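Local coordinates for RidA family protein (Mycobacterium tuberculosis, PDB 3I7T) that is of unknown function but forms a homotrimer of the YjgF/YER057c/UK114 (RidA) family, some of whose members are enamine/imine deaminases, at residues Y19-R24 / R50-A55; G33-G38 / P108-E113; D39-Q44 / W79-E84; A64-T69 / Q88-I93; T69-T74 / P95-V100. All blocks are in the same frame, centred on the assembly; numbering follows the deposited sequence.

Contact 1: residues Y19-R24 / R50-A55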
# COMPACT_ATOMS: atom_id res chain seq x y z
N TYR A 19 -7.25 15.59 -1.29
CA TYR A 19 -7.51 14.15 -1.39
C TYR A 19 -8.95 13.86 -0.94
O TYR A 19 -9.58 14.69 -0.28
CB TYR A 19 -6.49 13.34 -0.57
CG TYR A 19 -6.77 13.26 0.94
CD1 TYR A 19 -7.52 12.21 1.47
CD2 TYR A 19 -6.27 14.23 1.82
CE1 TYR A 19 -7.79 12.12 2.84
CE2 TYR A 19 -6.52 14.15 3.19
CZ TYR A 19 -7.28 13.09 3.70
OH TYR A 19 -7.54 13.00 5.06
N SER A 20 -9.47 12.68 -1.30
CA SER A 20 -10.81 12.26 -0.94
C SER A 20 -10.78 11.16 0.10
O SER A 20 -9.81 10.41 0.20
CB SER A 20 -11.56 11.73 -2.17
OG SER A 20 -11.77 12.74 -3.12
N ARG A 21 -11.85 11.04 0.87
CA ARG A 21 -11.97 9.94 1.82
C ARG A 21 -12.10 8.62 1.05
O ARG A 21 -11.48 7.62 1.41
CB ARG A 21 -13.19 10.17 2.72
CG ARG A 21 -12.98 11.22 3.81
CD ARG A 21 -12.12 10.65 4.92
NE ARG A 21 -12.60 9.34 5.33
CZ ARG A 21 -11.82 8.33 5.71
NH1 ARG A 21 -10.50 8.49 5.74
NH2 ARG A 21 -12.36 7.17 6.05
N ALA A 22 -12.91 8.62 -0.01
CA ALA A 22 -13.08 7.44 -0.86
C ALA A 22 -13.31 7.83 -2.32
O ALA A 22 -13.89 8.88 -2.60
CB ALA A 22 -14.23 6.60 -0.38
N VAL A 23 -12.85 6.98 -3.23
CA VAL A 23 -13.13 7.17 -4.65
C VAL A 23 -13.61 5.85 -5.22
O VAL A 23 -13.05 4.80 -4.89
CB VAL A 23 -11.88 7.68 -5.41
CG1 VAL A 23 -12.17 7.83 -6.91
CG2 VAL A 23 -11.45 9.01 -4.83
N ARG A 24 -14.66 5.91 -6.05
CA ARG A 24 -15.19 4.76 -6.77
C ARG A 24 -15.16 5.00 -8.29
O ARG A 24 -15.59 6.05 -8.75
CB ARG A 24 -16.64 4.46 -6.31
CG ARG A 24 -17.39 3.45 -7.21
CD ARG A 24 -18.81 3.15 -6.71
NE ARG A 24 -19.38 1.95 -7.35
CZ ARG A 24 -20.30 1.17 -6.78
NH1 ARG A 24 -20.76 1.46 -5.57
NH2 ARG A 24 -20.75 0.10 -7.42
N ARG A 50 -15.10 2.41 11.76
CA ARG A 50 -16.40 3.04 11.59
C ARG A 50 -16.36 4.08 10.47
O ARG A 50 -17.28 4.15 9.66
CB ARG A 50 -16.89 3.69 12.89
CG ARG A 50 -18.38 4.04 12.84
CD ARG A 50 -18.71 5.26 13.67
N ARG A 51 -15.30 4.88 10.42
CA ARG A 51 -15.16 5.89 9.39
C ARG A 51 -14.95 5.28 8.00
O ARG A 51 -15.46 5.78 7.00
CB ARG A 51 -14.02 6.85 9.74
CG ARG A 51 -14.28 7.67 11.00
CD ARG A 51 -12.98 8.27 11.56
NE ARG A 51 -13.25 8.83 12.89
CZ ARG A 51 -13.78 10.04 13.10
NH1 ARG A 51 -14.04 10.83 12.07
NH2 ARG A 51 -14.02 10.46 14.33
N ILE A 52 -14.18 4.20 7.93
CA ILE A 52 -14.08 3.45 6.68
C ILE A 52 -15.45 2.99 6.17
O ILE A 52 -15.76 3.17 4.99
CB ILE A 52 -13.11 2.28 6.84
CG1 ILE A 52 -11.71 2.85 6.97
CG2 ILE A 52 -13.20 1.32 5.63
CD1 ILE A 52 -10.65 1.87 7.38
N GLU A 53 -16.26 2.41 7.06
CA GLU A 53 -17.62 2.01 6.71
C GLU A 53 -18.44 3.20 6.20
O GLU A 53 -19.11 3.09 5.18
CB GLU A 53 -18.31 1.38 7.92
CG GLU A 53 -19.66 0.76 7.57
CD GLU A 53 -20.23 -0.13 8.68
OE1 GLU A 53 -20.16 0.24 9.87
OE2 GLU A 53 -20.80 -1.20 8.36
N ILE A 54 -18.38 4.33 6.90
CA ILE A 54 -19.13 5.51 6.51
C ILE A 54 -18.72 5.97 5.11
O ILE A 54 -19.57 6.30 4.26
CB ILE A 54 -18.92 6.67 7.52
CG1 ILE A 54 -19.51 6.30 8.88
CG2 ILE A 54 -19.53 7.97 6.99
CD1 ILE A 54 -19.21 7.36 9.96
N ALA A 55 -17.41 5.98 4.85
CA ALA A 55 -16.92 6.42 3.55
C ALA A 55 -17.35 5.43 2.48
O ALA A 55 -17.89 5.81 1.44
CB ALA A 55 -15.40 6.58 3.57
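Arg21 reaches across to the helix with the end of its side chain, laying NH2 against residues 51-55 of helix 41-58. Its chain is bent at both chi2 (-75°) and chi3 (-48°), which turns the guanidinium edge to the helix instead of letting the chain run straight out. NH2 comes within 3.5 Å of Arg51 O, which lies at the guanidinium edge and in its plane. That carbonyl already accepts the helical bond from Ala55 N, and the firm polar partner of Arg21 is elsewhere: its NH1 bonds to Thr34 OG1 on strand 28-35. The same NH2 also passes 4.0 Å from Ala55 CB. Arg21 and Ala22 both face Val7 of strand 4-7, a classic beta bulge at the point where strand 22-25 enters the mixed sheet, on which helix 41-58 packs. Within the bulge, Ala22 points its methyl at the helix, and Ala22 CB meets Ala55 CB at 4.1 Å. With two such small side chains facing each other, strand and helix come close, Ala22 CA and Ala55 CA being 5.9 Å apart. Arg51 CB lies 4.1 Å from Arg21 NH2, while the guanidinium of Arg51 leads off to a salt bridge with Asp47.

Contact 2: residues G33-G38 / P108-E113; sequences GTTGSG and PGLLVE
Thr35 and Glu113 face each other where strand 28-35 runs antiparallel to strand 112-119 in the mixed sheet of the YjgF fold. The pairing is loose here: the two CA atoms are 4.6 Å apart, and no direct hydrogen bond joins residues 33-38 to 108-113. One backbone approach is a CA-H...O contact, with Glu113 CA 3.3 Å from Thr34 O. Farther along, a water stands between the separating chains, accepting a hydrogen bond from Gly36 N at 2.8 Å and donating to Val112 O at 2.7 Å.

Van der Waals contact comes largely from Thr35, methyls against oxygens. Its CG2 lies 3.6 Å from Val112 O and also meets the Glu113 carboxylate. Leu110, whose side chain crosses that of Thr35 at about a right angle, splits its two methyls: CD1 goes to Thr35 OG1 at 3.9 Å and also nears Thr35 CG2, and CD2 goes to Gly36 O.

Glu113 stretches alongside the opposite strand. Its CG is anti to the backbone N (chi1 179°) and the chain stays extended beyond, which carries CG past Thr34 N and the carboxylate to Gly33. A neighbouring subunit meets this end of the sheet, its Ser98 packing on Glu113. The two carboxylate oxygens part company at the strand: OE1 sits 3.5 Å from Thr35 CG2, and OE2 3.3 Å from Gly33 CA.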
# COMPACT_ATOMS: atom_id res chain seq x y z
N GLY A 33 -6.12 6.43 3.91
CA GLY A 33 -5.64 6.10 5.26
C GLY A 33 -6.57 6.78 6.24
O GLY A 33 -6.85 7.98 6.13
N THR A 34 -7.07 6.01 7.20
CA THR A 34 -8.03 6.54 8.15
C THR A 34 -7.58 6.36 9.58
O THR A 34 -7.24 5.26 9.99
CB THR A 34 -9.37 5.80 8.01
OG1 THR A 34 -9.78 5.86 6.64
CG2 THR A 34 -10.42 6.44 8.92
N THR A 35 -7.62 7.44 10.36
CA THR A 35 -7.33 7.31 11.78
C THR A 35 -8.61 7.45 12.59
O THR A 35 -9.70 7.73 12.05
CB THR A 35 -6.32 8.37 12.25
OG1 THR A 35 -6.86 9.67 11.99
CG2 THR A 35 -5.00 8.22 11.51
N GLY A 36 -8.50 7.24 13.89
CA GLY A 36 -9.68 7.23 14.74
C GLY A 36 -9.55 8.08 15.97
O GLY A 36 -8.46 8.30 16.48
N SER A 37 -10.69 8.58 16.45
CA SER A 37 -10.76 9.23 17.74
C SER A 37 -10.75 8.16 18.83
O SER A 37 -10.94 6.97 18.56
CB SER A 37 -12.03 10.09 17.85
OG SER A 37 -12.18 10.92 16.70
N GLY A 38 -10.53 8.57 20.07
CA GLY A 38 -10.43 7.61 21.16
C GLY A 38 -9.08 7.70 21.83
O GLY A 38 -8.09 8.12 21.23
N PRO A 108 0.71 13.13 17.07
CA PRO A 108 1.39 12.26 18.04
C PRO A 108 0.45 11.37 18.87
O PRO A 108 0.89 10.34 19.38
CB PRO A 108 2.17 13.23 18.93
CG PRO A 108 1.79 14.62 18.50
CD PRO A 108 0.73 14.55 17.45
N GLY A 109 -0.81 11.76 19.02
CA GLY A 109 -1.76 10.96 19.81
C GLY A 109 -2.42 9.85 19.01
O GLY A 109 -3.18 9.04 19.56
N LEU A 110 -2.13 9.80 17.71
CA LEU A 110 -2.76 8.85 16.80
C LEU A 110 -1.92 7.58 16.75
O LEU A 110 -0.71 7.64 16.49
CB LEU A 110 -2.90 9.47 15.40
CG LEU A 110 -3.76 10.74 15.45
CD1 LEU A 110 -3.96 11.32 14.06
CD2 LEU A 110 -5.10 10.43 16.12
N LEU A 111 -2.56 6.44 17.02
CA LEU A 111 -1.85 5.20 17.32
C LEU A 111 -1.99 4.15 16.24
O LEU A 111 -1.28 3.14 16.24
CB LEU A 111 -2.38 4.64 18.63
CG LEU A 111 -2.23 5.57 19.82
CD1 LEU A 111 -2.87 4.92 21.05
CD2 LEU A 111 -0.77 5.93 20.07
N VAL A 112 -2.92 4.39 15.33
CA VAL A 112 -3.26 3.41 14.30
C VAL A 112 -3.88 4.14 13.11
O VAL A 112 -4.63 5.10 13.27
CB VAL A 112 -4.20 2.28 14.83
CG1 VAL A 112 -5.48 2.84 15.41
CG2 VAL A 112 -4.54 1.30 13.72
N GLU A 113 -3.50 3.72 11.90
CA GLU A 113 -4.15 4.21 10.69
C GLU A 113 -4.49 3.02 9.79
O GLU A 113 -3.69 2.09 9.67
CB GLU A 113 -3.25 5.20 9.96
CG GLU A 113 -3.84 5.75 8.65
CD GLU A 113 -3.15 7.02 8.21
OE1 GLU A 113 -2.51 7.67 9.06
OE2 GLU A 113 -3.22 7.37 7.02
O HOH W 1 -5.88 6.79 14.91

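Contact 3: residues D39-Q44 / W79-E84; sequences DDIAAQ and WREVGE
The first turn of helix 41-58 comes up against the first turns of helix 79-90, the backbones being nearest where Ala42 CA and Glu81 CA are 5.6 Å apart. No hydrogen bond crosses between residues 39-44 and 79-84, and the side chains do the joining.

Ile41 and Glu81 carry most of it. The two branches of Ile41 divide the work: CG2 rests against Glu81, 3.5 Å from Glu81 CB and 3.8 Å from Glu81 CD, while the CG1 arm points at Val82, with Ile41 CG1 3.8 Å from Val82 CG2. The modelled position of that arm's end, CD1, is doubtful. The two side chains of that second pair meet at about a right angle. Glu81, extended beyond CG, slants across Ile41 and brings OE1 to 3.9 Å from Ala42 CB, with Ile41 CG2 near the same oxygen.

At the outer margin two acids come together. Asp40 OD1 and Glu81 OE1 are 3.9 Å apart, their carboxylate planes turned 84° against each other. The likeness of charge is probably eased by Arg78, which forms a salt bridge with Asp40 OD2. That same oxygen accepts from Ile41 N at 2.6 Å, the N-H coming from above the carboxylate plane, 46° out of it.

Beneath the two helices lies the sheet: Ile41 and Val82 both rest on Val73 of strand 66-73, and Val82 also touches Met99 of strand 99-101. Trp79, on the far side of its helix, meets Phe13 of a neighbouring subunit.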
# COMPACT_ATOMS: atom_id res chain seq x y z
N ASP A 39 -9.04 7.29 23.10
CA ASP A 39 -7.85 7.47 23.92
C ASP A 39 -6.82 6.38 23.72
O ASP A 39 -5.63 6.62 23.89
CB ASP A 39 -8.24 7.56 25.41
N ASP A 40 -7.26 5.17 23.38
CA ASP A 40 -6.33 4.04 23.31
C ASP A 40 -6.47 3.24 22.02
O ASP A 40 -7.43 3.43 21.28
CB ASP A 40 -6.49 3.13 24.53
CG ASP A 40 -5.27 2.24 24.77
OD1 ASP A 40 -5.32 1.43 25.72
OD2 ASP A 40 -4.25 2.35 24.02
N ILE A 41 -5.52 2.35 21.77
CA ILE A 41 -5.46 1.73 20.46
C ILE A 41 -6.75 1.00 20.07
O ILE A 41 -7.19 1.12 18.94
CB ILE A 41 -4.18 0.86 20.24
CG1 ILE A 41 -3.74 0.97 18.77
CG2 ILE A 41 -4.38 -0.59 20.72
CD1 ILE A 41 -2.58 0.07 18.36
N ALA A 42 -7.38 0.29 21.00
CA ALA A 42 -8.63 -0.39 20.66
C ALA A 42 -9.70 0.60 20.18
O ALA A 42 -10.28 0.40 19.13
CB ALA A 42 -9.15 -1.21 21.82
N ALA A 43 -9.95 1.65 20.96
CA ALA A 43 -10.99 2.61 20.59
C ALA A 43 -10.71 3.28 19.25
O ALA A 43 -11.61 3.50 18.45
CB ALA A 43 -11.15 3.65 21.69
N GLN A 44 -9.44 3.61 19.03
CA GLN A 44 -9.01 4.25 17.78
C GLN A 44 -9.19 3.32 16.59
O GLN A 44 -9.60 3.75 15.51
CB GLN A 44 -7.56 4.71 17.88
CG GLN A 44 -7.37 5.90 18.83
CD GLN A 44 -6.01 6.55 18.65
OE1 GLN A 44 -5.25 6.20 17.74
NE2 GLN A 44 -5.68 7.49 19.54
N TRP A 79 -0.39 -5.51 18.76
CA TRP A 79 -1.12 -6.02 17.59
C TRP A 79 -2.41 -6.75 17.95
O TRP A 79 -3.34 -6.78 17.15
CB TRP A 79 -0.22 -6.92 16.73
CG TRP A 79 0.14 -8.24 17.35
CD1 TRP A 79 1.24 -8.50 18.13
CD2 TRP A 79 -0.58 -9.47 17.25
NE1 TRP A 79 1.24 -9.82 18.52
CE2 TRP A 79 0.13 -10.44 17.99
CE3 TRP A 79 -1.76 -9.85 16.60
CZ2 TRP A 79 -0.30 -11.76 18.11
CZ3 TRP A 79 -2.19 -11.17 16.72
CH2 TRP A 79 -1.45 -12.11 17.47
N ARG A 80 -2.47 -7.33 19.14
CA ARG A 80 -3.65 -8.08 19.53
C ARG A 80 -4.87 -7.22 19.82
O ARG A 80 -5.98 -7.62 19.51
CB ARG A 80 -3.36 -8.99 20.72
CG ARG A 80 -3.05 -10.39 20.28
CD ARG A 80 -2.95 -11.34 21.46
NE ARG A 80 -2.43 -12.63 21.00
CZ ARG A 80 -3.15 -13.51 20.32
NH1 ARG A 80 -4.42 -13.25 20.02
NH2 ARG A 80 -2.60 -14.65 19.93
N GLU A 81 -4.66 -6.06 20.43
CA GLU A 81 -5.74 -5.13 20.70
C GLU A 81 -6.36 -4.69 19.38
O GLU A 81 -7.58 -4.54 19.26
CB GLU A 81 -5.23 -3.91 21.49
CG GLU A 81 -5.12 -4.10 23.02
CD GLU A 81 -4.99 -2.76 23.79
OE1 GLU A 81 -6.00 -2.01 23.95
OE2 GLU A 81 -3.86 -2.47 24.25
N VAL A 82 -5.50 -4.47 18.39
CA VAL A 82 -5.94 -4.02 17.07
C VAL A 82 -6.60 -5.17 16.32
O VAL A 82 -7.71 -5.03 15.80
CB VAL A 82 -4.76 -3.46 16.24
CG1 VAL A 82 -5.23 -3.06 14.86
CG2 VAL A 82 -4.16 -2.28 16.94
N GLY A 83 -5.93 -6.32 16.29
CA GLY A 83 -6.49 -7.51 15.65
C GLY A 83 -7.88 -7.90 16.11
O GLY A 83 -8.73 -8.27 15.29
N GLU A 84 -8.13 -7.83 17.41
CA GLU A 84 -9.44 -8.18 17.96
C GLU A 84 -10.56 -7.36 17.33
O GLU A 84 -11.62 -7.89 17.01
CB GLU A 84 -9.46 -7.97 19.47
CG GLU A 84 -8.77 -9.05 20.25
CD GLU A 84 -8.66 -8.72 21.72
OE1 GLU A 84 -9.63 -8.15 22.28
OE2 GLU A 84 -7.61 -9.03 22.32

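Contact 4: residues A64-T69 / Q88-I93; sequences ADVVRT and QAFGKI
Phe90 fills the tight part of this contact, the outer end of its ring set against Val66 and Thr69 of strand 66-73. The outer carbons of the ring do the touching: CE1 lies 3.9 Å from Val66 CB, and CE2 lies 4.0 Å from Thr69 CG2, while CZ sits between and reaches both residues. Val66 crosses the phenylalanine at about a right angle; the side chains of Thr69 and Phe90 instead approach each other from opposite directions. With CG1 anti to the backbone N (chi1 169°), Val66 adds that methyl at 4.0 Å from Phe90 CE1. Thr69 gives the ring its methyl and turns OG1 to His86, a hydrogen bond within the same beta-alpha-beta unit. Leu49 of helix 41-58 and Pro95 also pack on Phe90.

The other end is nearer solvent and leans on backbone. Here Ile93, in the turn after helix 79-90, lays its chain against exposed Ala64: Ile93 CD1 is 3.8 Å from Ala64 N, whereas CG1 stands 4.4 Å from Ala64 CB. Its other branch, CG2, comes to 3.9 Å from Val66 O, a carbonyl that accepts a hydrogen bond from Arg4 of a neighbouring subunit.

No hydrogen bond or salt bridge spans residues 64-69 and 88-93. Helix end and strand start are therefore joined here by apolar contact, with shape and burial of the phenyl ring setting the fit and polar groups such as Thr69 OG1 bonded elsewhere.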
# COMPACT_ATOMS: atom_id res chain seq x y z
N ALA A 64 -18.43 -5.82 3.55
CA ALA A 64 -18.40 -7.10 2.83
C ALA A 64 -17.75 -6.99 1.45
O ALA A 64 -17.47 -8.01 0.80
CB ALA A 64 -19.81 -7.65 2.70
N ASP A 65 -17.52 -5.77 0.97
CA ASP A 65 -16.88 -5.59 -0.34
C ASP A 65 -15.35 -5.43 -0.22
O ASP A 65 -14.63 -5.50 -1.23
CB ASP A 65 -17.45 -4.38 -1.08
CG ASP A 65 -18.89 -4.56 -1.46
OD1 ASP A 65 -19.25 -5.63 -1.98
OD2 ASP A 65 -19.67 -3.61 -1.26
N VAL A 66 -14.88 -5.21 1.00
CA VAL A 66 -13.47 -4.95 1.26
C VAL A 66 -12.60 -6.20 0.97
O VAL A 66 -12.87 -7.29 1.48
CB VAL A 66 -13.28 -4.46 2.72
CG1 VAL A 66 -11.79 -4.45 3.10
CG2 VAL A 66 -13.94 -3.09 2.89
N VAL A 67 -11.59 -6.05 0.12
CA VAL A 67 -10.74 -7.18 -0.25
C VAL A 67 -9.37 -7.04 0.41
O VAL A 67 -8.65 -8.04 0.57
CB VAL A 67 -10.54 -7.33 -1.79
CG1 VAL A 67 -11.88 -7.69 -2.49
CG2 VAL A 67 -9.93 -6.06 -2.39
N ARG A 68 -9.02 -5.81 0.77
CA ARG A 68 -7.75 -5.55 1.44
C ARG A 68 -7.84 -4.44 2.48
O ARG A 68 -8.45 -3.39 2.24
CB ARG A 68 -6.64 -5.19 0.43
CG ARG A 68 -5.31 -4.83 1.14
CD ARG A 68 -4.22 -4.22 0.23
NE ARG A 68 -3.79 -5.06 -0.89
CZ ARG A 68 -2.85 -6.01 -0.82
NH1 ARG A 68 -2.26 -6.30 0.34
NH2 ARG A 68 -2.52 -6.69 -1.91
N THR A 69 -7.23 -4.68 3.64
CA THR A 69 -6.94 -3.60 4.59
C THR A 69 -5.43 -3.52 4.79
O THR A 69 -4.70 -4.48 4.52
CB THR A 69 -7.62 -3.80 5.96
OG1 THR A 69 -7.25 -5.07 6.49
CG2 THR A 69 -9.14 -3.73 5.84
N GLN A 88 -13.49 -8.64 14.84
CA GLN A 88 -14.91 -8.41 15.09
C GLN A 88 -15.57 -7.78 13.85
O GLN A 88 -16.73 -8.06 13.55
CB GLN A 88 -15.12 -7.57 16.36
CG GLN A 88 -16.45 -7.85 17.11
CD GLN A 88 -16.41 -9.07 18.06
OE1 GLN A 88 -15.70 -10.05 17.82
NE2 GLN A 88 -17.20 -9.00 19.14
N ALA A 89 -14.82 -6.95 13.12
CA ALA A 89 -15.34 -6.35 11.90
C ALA A 89 -15.28 -7.31 10.70
O ALA A 89 -16.19 -7.35 9.86
CB ALA A 89 -14.60 -5.04 11.59
N PHE A 90 -14.23 -8.13 10.62
CA PHE A 90 -13.98 -8.89 9.39
C PHE A 90 -13.84 -10.41 9.53
O PHE A 90 -13.29 -11.06 8.65
CB PHE A 90 -12.73 -8.36 8.69
CG PHE A 90 -12.87 -6.97 8.12
CD1 PHE A 90 -13.65 -6.73 6.99
CD2 PHE A 90 -12.18 -5.91 8.70
CE1 PHE A 90 -13.75 -5.46 6.44
CE2 PHE A 90 -12.27 -4.64 8.17
CZ PHE A 90 -13.06 -4.40 7.02
N GLY A 91 -14.34 -10.97 10.63
CA GLY A 91 -14.23 -12.40 10.86
C GLY A 91 -14.81 -13.26 9.76
O GLY A 91 -14.25 -14.31 9.43
N LYS A 92 -15.94 -12.84 9.20
CA LYS A 92 -16.56 -13.60 8.10
C LYS A 92 -15.97 -13.18 6.75
O LYS A 92 -15.63 -14.02 5.91
CB LYS A 92 -18.07 -13.38 8.08
CG LYS A 92 -18.72 -13.37 9.45
CD LYS A 92 -20.05 -12.59 9.46
CE LYS A 92 -19.84 -11.08 9.29
NZ LYS A 92 -19.64 -10.66 7.88
N ILE A 93 -15.84 -11.88 6.57
CA ILE A 93 -15.40 -11.29 5.31
C ILE A 93 -13.94 -11.65 4.96
O ILE A 93 -13.64 -12.13 3.85
CB ILE A 93 -15.60 -9.77 5.35
CG1 ILE A 93 -17.09 -9.46 5.59
CG2 ILE A 93 -15.05 -9.12 4.08
CD1 ILE A 93 -17.38 -8.16 6.39

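Contact 5: residues T69-T74 / P95-V100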
# COMPACT_ATOMS: atom_id res chain seq x y z
N THR A 69 -7.23 -4.68 3.64
CA THR A 69 -6.94 -3.60 4.59
C THR A 69 -5.43 -3.52 4.79
O THR A 69 -4.70 -4.48 4.52
CB THR A 69 -7.62 -3.80 5.96
OG1 THR A 69 -7.25 -5.07 6.49
CG2 THR A 69 -9.14 -3.73 5.84
N ARG A 70 -4.96 -2.37 5.26
CA ARG A 70 -3.55 -2.21 5.58
C ARG A 70 -3.53 -1.37 6.82
O ARG A 70 -4.19 -0.33 6.87
CB ARG A 70 -2.80 -1.51 4.44
CG ARG A 70 -1.31 -1.33 4.69
CD ARG A 70 -0.57 -0.80 3.44
NE ARG A 70 -0.53 -1.80 2.37
CZ ARG A 70 -1.28 -1.78 1.28
NH1 ARG A 70 -1.17 -2.75 0.39
NH2 ARG A 70 -2.13 -0.79 1.05
N ILE A 71 -2.80 -1.85 7.83
CA ILE A 71 -2.81 -1.25 9.16
C ILE A 71 -1.42 -0.77 9.56
O ILE A 71 -0.48 -1.56 9.61
CB ILE A 71 -3.31 -2.29 10.21
CG1 ILE A 71 -4.68 -2.85 9.81
CG2 ILE A 71 -3.34 -1.67 11.62
CD1 ILE A 71 -5.12 -4.01 10.65
N TYR A 72 -1.30 0.52 9.83
CA TYR A 72 -0.10 1.10 10.40
C TYR A 72 -0.32 1.36 11.88
O TYR A 72 -1.28 2.03 12.26
CB TYR A 72 0.23 2.44 9.73
CG TYR A 72 0.24 2.38 8.22
CD1 TYR A 72 1.35 1.90 7.55
CD2 TYR A 72 -0.85 2.79 7.48
CE1 TYR A 72 1.38 1.83 6.16
CE2 TYR A 72 -0.84 2.73 6.08
CZ TYR A 72 0.29 2.24 5.43
OH TYR A 72 0.33 2.17 4.05
N VAL A 73 0.59 0.87 12.71
CA VAL A 73 0.52 1.10 14.14
C VAL A 73 1.81 1.72 14.66
O VAL A 73 2.89 1.52 14.08
CB VAL A 73 0.20 -0.19 14.91
CG1 VAL A 73 -1.21 -0.63 14.63
CG2 VAL A 73 1.23 -1.30 14.57
N THR A 74 1.72 2.47 15.75
CA THR A 74 2.92 3.04 16.32
C THR A 74 3.58 2.07 17.31
O THR A 74 4.75 2.24 17.65
CB THR A 74 2.71 4.45 16.94
OG1 THR A 74 1.72 4.40 17.99
CG2 THR A 74 2.29 5.46 15.86
N PRO A 95 -10.84 -9.97 4.48
CA PRO A 95 -10.00 -9.41 3.45
C PRO A 95 -8.56 -9.80 3.78
O PRO A 95 -8.30 -10.30 4.87
CB PRO A 95 -10.20 -7.90 3.66
CG PRO A 95 -10.35 -7.77 5.15
CD PRO A 95 -11.13 -9.00 5.56
N VAL A 96 -7.63 -9.60 2.85
CA VAL A 96 -6.21 -9.73 3.22
C VAL A 96 -5.81 -8.50 4.03
O VAL A 96 -6.44 -7.45 3.91
CB VAL A 96 -5.31 -9.87 1.98
CG1 VAL A 96 -5.90 -10.95 1.03
CG2 VAL A 96 -5.17 -8.50 1.27
N THR A 97 -4.80 -8.61 4.90
CA THR A 97 -4.25 -7.42 5.53
C THR A 97 -2.75 -7.46 5.63
O THR A 97 -2.12 -8.48 5.33
CB THR A 97 -4.57 -7.24 7.03
OG1 THR A 97 -5.40 -8.28 7.54
CG2 THR A 97 -5.12 -5.87 7.33
N SER A 98 -2.22 -6.35 6.11
CA SER A 98 -0.84 -6.25 6.58
C SER A 98 -0.86 -5.37 7.79
O SER A 98 -1.74 -4.53 7.91
CB SER A 98 0.05 -5.64 5.51
OG SER A 98 -0.15 -6.32 4.29
N MET A 99 0.09 -5.55 8.70
CA MET A 99 0.22 -4.65 9.83
C MET A 99 1.68 -4.36 10.02
O MET A 99 2.47 -5.28 10.23
CB MET A 99 -0.34 -5.29 11.10
CG MET A 99 -0.45 -4.34 12.28
SD MET A 99 -0.83 -5.19 13.84
CE MET A 99 -2.49 -5.75 13.50
N VAL A 100 2.06 -3.09 9.95
CA VAL A 100 3.46 -2.75 10.19
C VAL A 100 3.58 -1.58 11.14
O VAL A 100 2.71 -0.72 11.23
CB VAL A 100 4.22 -2.37 8.92
CG1 VAL A 100 4.29 -3.56 7.96
CG2 VAL A 100 3.59 -1.13 8.27
O HOH W 2 -2.61 -5.57 3.07
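Ser98 OG and Thr69 O are joined across the contact by a water that donates to both at 2.8 Å, bridging a place where the strands have yet to draw fully together. Ser98 OG is gripped further by Glu115 of a neighbouring subunit, so this water lies close to the trimer interface. The segments include the parallel strands 66-73 and 99-101 of a right-handed beta-alpha-beta crossover, with helix 79-90 between them in sequence.

Four backbone bonds join the segments. Thr69 N donates to Val96 O at 2.9 Å, then Ile71 N to Ser98 O, Val100 N to Ile71 O and Val73 N to Val100 O. Ile71 thus uses both its N-H and its carbonyl toward the same partner strand, and Met99 CA adds a CA-H...O contact to Ile71 O at 3.2 Å.

Ile71 and Met99 pair on the face covered by helix 79-90. Met99 CG, anti to its own N (chi1 -171°), comes to 4.0 Å from Ile71 CG2, and Val73 CG2 meets the same Met99 CG at 4.2 Å.

Tyr72 and Val100 project from the opposite face, where Arg70 bonds to Glu115 of its own chain and of a neighbouring subunit. Side by side and pointing the same way, the Tyr72 and Val100 side chains touch through Tyr72 CD1 and Val100 CG2, 3.8 Å apart.

From the N terminus, contact 1 closes first, bringing helix 41-58 back onto strand 22-25. Contact 2 opens inside that loop and closes last, crossing contact 1 and joining strand 28-35 to strand 112-119; the loop it closes holds contacts 3, 4 and 5. Contact 3, between helices 41-58 and 79-90, crosses contacts 1, 4 and 5. The last two share Thr69 and also cross each other, tying together the strands and helix of the beta-alpha-beta unit. Arg21 to Thr34 links contacts 1 and 2, Gln44 joins contact 3 to the 109-111 turn of contact 2, and Glu113 bonds to Tyr72 of contact 5.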